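Local coordinates for protein putative TetR-family transcriptional regulator (Streptomyces coelicolor, PDB 2HXO) that probably binds cis-regulatory DNA as a TetR-family transcription factor and so regulates transcription, at residues S86-V91 and Q137-P142; R127-L132 and H145-S150. All coordinates share one frame; numbering follows the deposited sequence.

Contact 1 (S86-V91 and Q137-P142)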
# COMPACT_ATOMS: atom_id res chain seq x y z
N SER A 86 -13.32 5.51 21.99
CA SER A 86 -13.83 4.16 21.82
C SER A 86 -12.72 3.38 21.10
O SER A 86 -11.69 3.94 20.75
CB SER A 86 -15.07 4.20 20.94
OG SER A 86 -14.72 4.52 19.61
N PRO A 87 -12.92 2.07 20.89
CA PRO A 87 -11.89 1.28 20.20
C PRO A 87 -11.66 1.82 18.80
O PRO A 87 -10.54 1.85 18.31
CB PRO A 87 -12.48 -0.12 20.20
CG PRO A 87 -13.20 -0.13 21.53
CD PRO A 87 -13.92 1.19 21.49
N GLN A 88 -12.75 2.24 18.16
CA GLN A 88 -12.68 2.78 16.81
C GLN A 88 -11.84 4.05 16.72
O GLN A 88 -11.07 4.22 15.77
CB GLN A 88 -14.09 3.01 16.26
CG GLN A 88 -14.81 1.71 15.84
CD GLN A 88 -15.55 1.01 16.99
OE1 GLN A 88 -15.22 1.18 18.17
NE2 GLN A 88 -16.55 0.20 16.64
N ASP A 89 -11.98 4.93 17.72
CA ASP A 89 -11.21 6.17 17.78
C ASP A 89 -9.75 5.84 17.97
O ASP A 89 -8.88 6.45 17.34
CB ASP A 89 -11.64 7.05 18.96
CG ASP A 89 -13.04 7.55 18.84
OD1 ASP A 89 -13.37 8.06 17.76
OD2 ASP A 89 -13.81 7.45 19.82
N ALA A 90 -9.48 4.88 18.85
CA ALA A 90 -8.12 4.48 19.14
C ALA A 90 -7.46 3.97 17.84
O ALA A 90 -6.32 4.30 17.54
CB ALA A 90 -8.10 3.42 20.22
N VAL A 91 -8.20 3.18 17.06
CA VAL A 91 -7.64 2.68 15.82
C VAL A 91 -7.33 3.86 14.89
O VAL A 91 -6.31 3.88 14.20
CB VAL A 91 -8.59 1.68 15.12
CG1 VAL A 91 -8.15 1.45 13.70
CG2 VAL A 91 -8.61 0.37 15.90
N GLN A 137 -10.21 -6.68 19.74
CA GLN A 137 -10.77 -7.50 20.81
C GLN A 137 -11.83 -6.69 21.58
O GLN A 137 -12.90 -7.19 21.89
CB GLN A 137 -9.69 -7.94 21.80
CG GLN A 137 -8.52 -8.67 21.18
CD GLN A 137 -7.53 -9.15 22.23
OE1 GLN A 137 -6.92 -8.35 22.94
NE2 GLN A 137 -7.37 -10.46 22.34
N ALA A 138 -11.53 -5.42 21.86
CA ALA A 138 -12.49 -4.59 22.59
C ALA A 138 -13.79 -4.44 21.78
O ALA A 138 -14.86 -4.21 22.34
CB ALA A 138 -11.88 -3.21 22.88
N MSE A 139 -13.69 -4.58 20.47
CA MSE A 139 -14.85 -4.45 19.60
C MSE A 139 -15.72 -5.72 19.59
O MSE A 139 -16.73 -5.79 18.90
CB MSE A 139 -14.41 -4.11 18.18
CG MSE A 139 -14.02 -2.67 18.02
SE MSE A 139 -13.11 -2.26 16.37
CE MSE A 139 -14.56 -2.46 15.16
N GLY A 140 -15.31 -6.72 20.36
CA GLY A 140 -16.10 -7.95 20.41
C GLY A 140 -15.92 -8.88 19.21
O GLY A 140 -16.80 -9.67 18.89
N VAL A 141 -14.80 -8.76 18.52
CA VAL A 141 -14.53 -9.61 17.37
C VAL A 141 -14.16 -11.03 17.82
O VAL A 141 -13.25 -11.21 18.64
CB VAL A 141 -13.37 -9.05 16.51
CG1 VAL A 141 -12.98 -10.06 15.42
CG2 VAL A 141 -13.76 -7.69 15.91
N PRO A 142 -14.85 -12.06 17.31
CA PRO A 142 -14.52 -13.43 17.71
C PRO A 142 -13.03 -13.67 17.52
O PRO A 142 -12.42 -13.13 16.59
CB PRO A 142 -15.37 -14.28 16.76
CG PRO A 142 -16.60 -13.43 16.58
CD PRO A 142 -16.00 -12.03 16.39
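P87 and Q88, in the first turn of helix 87-104, meet A138, the last residue of helix 124-138, and M139 just after it. The contact joins two helix ends in the all-helical C-terminal domain of this TetR-family protein. M139 is modelled as selenomethionine. The tight part is small and apolar. The proline ring of P87 puts CG against A138 CB at 3.6 Å. Its CB rests on M139 CG at 3.7 Å. Two neighbouring ring atoms thus touch two consecutive residues. Q88 adds the flank. Its chain bends at chi2 (86°), which swings the amide group back toward M139. There Q88 NE2 lies 3.6 Å from M139 CE. The two side chains cross at a slant, and across this contact the amide meets methyl and methylene carbons. M139 bends at chi3 (70°) and also packs on I229 and T230 of helix 214-230, so this third helix covers one flank.

Even this close part lies at the surface. A138 is exposed although its CB touches the proline, and none of the four touching residues is buried. The looser side holds S86 and D89, which take no part and form a capping box at the start of their helix. S86 N donates to D89 OD2 at 3.0 Å. The return bond, from D89 N to S86 OG at 3.4 Å, is weak. The other helix ends in a Schellman motif at G140, whose positive phi (78°) turns the chain out of the helix. G140 N bonds back to Q137 O at 2.9 Å, and G140 O accepts from H233 ND1. These polar bonds stay within one segment or run to H233. What joins the two segments is van der Waals contact between carbon-rich groups, with the Q88 amide alongside.

Contact 2 (R127-L132 and H145-S150)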
# COMPACT_ATOMS: atom_id res chain seq x y z
N ARG A 127 4.39 -4.29 17.30
CA ARG A 127 3.87 -3.18 18.11
C ARG A 127 2.62 -2.54 17.48
O ARG A 127 1.69 -2.15 18.18
CB ARG A 127 4.98 -2.15 18.34
CG ARG A 127 6.00 -2.66 19.34
CD ARG A 127 7.26 -1.83 19.42
NE ARG A 127 8.05 -2.24 20.57
CZ ARG A 127 9.36 -2.02 20.71
NH1 ARG A 127 10.04 -1.38 19.77
NH2 ARG A 127 9.99 -2.46 21.79
N ILE A 128 2.60 -2.45 16.15
CA ILE A 128 1.45 -1.89 15.45
C ILE A 128 0.32 -2.89 15.61
O ILE A 128 -0.81 -2.53 15.90
CB ILE A 128 1.69 -1.72 13.93
CG1 ILE A 128 2.91 -0.85 13.67
CG2 ILE A 128 0.45 -1.12 13.29
CD1 ILE A 128 2.85 0.48 14.37
N PHE A 129 0.65 -4.16 15.40
CA PHE A 129 -0.33 -5.21 15.51
C PHE A 129 -0.92 -5.31 16.91
O PHE A 129 -2.10 -5.60 17.07
CB PHE A 129 0.24 -6.55 15.06
CG PHE A 129 -0.09 -6.88 13.64
CD1 PHE A 129 0.73 -6.43 12.59
CD2 PHE A 129 -1.26 -7.56 13.33
CE1 PHE A 129 0.39 -6.67 11.26
CE2 PHE A 129 -1.63 -7.80 12.00
CZ PHE A 129 -0.80 -7.36 10.96
N GLU A 130 -0.10 -5.07 17.94
CA GLU A 130 -0.60 -5.12 19.30
C GLU A 130 -1.58 -3.96 19.51
O GLU A 130 -2.63 -4.13 20.11
CB GLU A 130 0.56 -5.01 20.29
CG GLU A 130 0.18 -5.19 21.76
CD GLU A 130 -0.25 -6.61 22.10
OE1 GLU A 130 0.18 -7.56 21.43
OE2 GLU A 130 -1.01 -6.78 23.07
N SER A 131 -1.23 -2.79 19.00
CA SER A 131 -2.06 -1.60 19.12
C SER A 131 -3.43 -1.80 18.47
O SER A 131 -4.45 -1.48 19.07
CB SER A 131 -1.37 -0.40 18.46
OG SER A 131 -0.10 -0.15 19.05
N LEU A 132 -3.44 -2.31 17.24
CA LEU A 132 -4.68 -2.54 16.53
C LEU A 132 -5.47 -3.70 17.14
O LEU A 132 -6.68 -3.58 17.37
CB LEU A 132 -4.39 -2.82 15.05
CG LEU A 132 -3.63 -1.72 14.29
CD1 LEU A 132 -3.25 -2.23 12.89
CD2 LEU A 132 -4.47 -0.47 14.20
N HIS A 145 -11.19 -14.26 14.21
CA HIS A 145 -10.95 -13.18 13.26
C HIS A 145 -10.00 -12.10 13.74
O HIS A 145 -9.80 -11.10 13.03
CB HIS A 145 -12.28 -12.56 12.85
CG HIS A 145 -13.24 -13.53 12.25
ND1 HIS A 145 -13.03 -14.12 11.02
CD2 HIS A 145 -14.42 -14.02 12.71
CE1 HIS A 145 -14.04 -14.93 10.75
NE2 HIS A 145 -14.89 -14.89 11.76
N TRP A 146 -9.40 -12.28 14.91
CA TRP A 146 -8.49 -11.26 15.45
C TRP A 146 -7.36 -10.89 14.49
O TRP A 146 -7.05 -9.71 14.31
CB TRP A 146 -7.86 -11.70 16.77
CG TRP A 146 -8.78 -11.77 17.94
CD1 TRP A 146 -10.08 -11.36 17.99
CD2 TRP A 146 -8.49 -12.34 19.22
NE1 TRP A 146 -10.64 -11.67 19.21
CE2 TRP A 146 -9.68 -12.27 19.99
CE3 TRP A 146 -7.35 -12.92 19.79
CZ2 TRP A 146 -9.76 -12.76 21.31
CZ3 TRP A 146 -7.42 -13.41 21.11
CH2 TRP A 146 -8.62 -13.33 21.85
N PHE A 147 -6.74 -11.90 13.88
CA PHE A 147 -5.64 -11.63 12.97
C PHE A 147 -6.13 -11.07 11.65
O PHE A 147 -5.52 -10.15 11.09
CB PHE A 147 -4.81 -12.89 12.71
CG PHE A 147 -3.51 -12.60 12.01
CD1 PHE A 147 -2.59 -11.70 12.58
CD2 PHE A 147 -3.21 -13.18 10.79
CE1 PHE A 147 -1.38 -11.38 11.92
CE2 PHE A 147 -2.00 -12.88 10.12
CZ PHE A 147 -1.09 -11.97 10.69
N THR A 148 -7.23 -11.62 11.17
CA THR A 148 -7.80 -11.17 9.91
C THR A 148 -8.17 -9.68 10.00
O THR A 148 -7.76 -8.87 9.16
CB THR A 148 -9.07 -11.99 9.55
OG1 THR A 148 -8.73 -13.37 9.47
CG2 THR A 148 -9.62 -11.56 8.21
N ALA A 149 -8.93 -9.32 11.03
CA ALA A 149 -9.35 -7.95 11.22
C ALA A 149 -8.15 -7.01 11.38
O ALA A 149 -8.08 -5.95 10.76
CB ALA A 149 -10.25 -7.85 12.43
N SER A 150 -7.18 -7.43 12.18
CA SER A 150 -5.99 -6.61 12.41
C SER A 150 -5.15 -6.41 11.16
O SER A 150 -4.68 -5.30 10.91
CB SER A 150 -5.13 -7.24 13.50
OG SER A 150 -5.83 -7.22 14.73
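F129 of helix 124-138 packs against F147 and S150 of helix 146-166, a helix-helix crossing within the TetR-like C-terminal domain. The short segments' axes come within 10.3 Å and their directions differ by 105°. In F129, CB makes no close contact across the crossing; the ring touches along its CD2-CE2 side. CD2 lies 3.9 Å from S150 CB. CE2 makes the closest approach, with F147 CE1 at 3.6 Å and S150 CB at 3.8 Å. CZ only skirts F147 CE1. The two phenyl planes are 27° apart and the ring centroids 5.6 Å apart, so the rings are offset with little overlap. F147 has CG anti to its backbone N, which carries its CE1 corner to F129. H212 of the second subunit meets the F147 ring edge-to-face. F129 also touches S151 and M154, further along helix 146-166.

All four touching residues are buried, including the hydroxyl-bearing S150. Its OG turns back to its own helix, leaving CB to meet the phenyl ring. L132 adds a second touch, with CD1 3.9 Å from S150 O. The S150 hydroxyl OG donates to W146 O at 2.8 Å, tilted 20° from the carbonyl plane, and the same oxygen also accepts from S150 N.

In the fold
Contacts 1 and 2 have centres about 10 Å apart, on the same side of the chain's centre. Both use helix 124-138: contact 2 an earlier part, contact 1 its C-terminal end. Contact 1 ties that end to the start of helix 87-104, and contact 2 ties the earlier part to the start of helix 146-166. Along the chain the segments alternate: 86-91, 127-132, 137-142, 145-150. They also touch, since V141 O probably accepts a hydrogen bond from W146 NE1. Contact 2 is buried and has many partners on the second subunit; in contact 1 Q137 alone reaches it. Helix 124-138 thus packs on two helices of its own chain and also faces the second subunit.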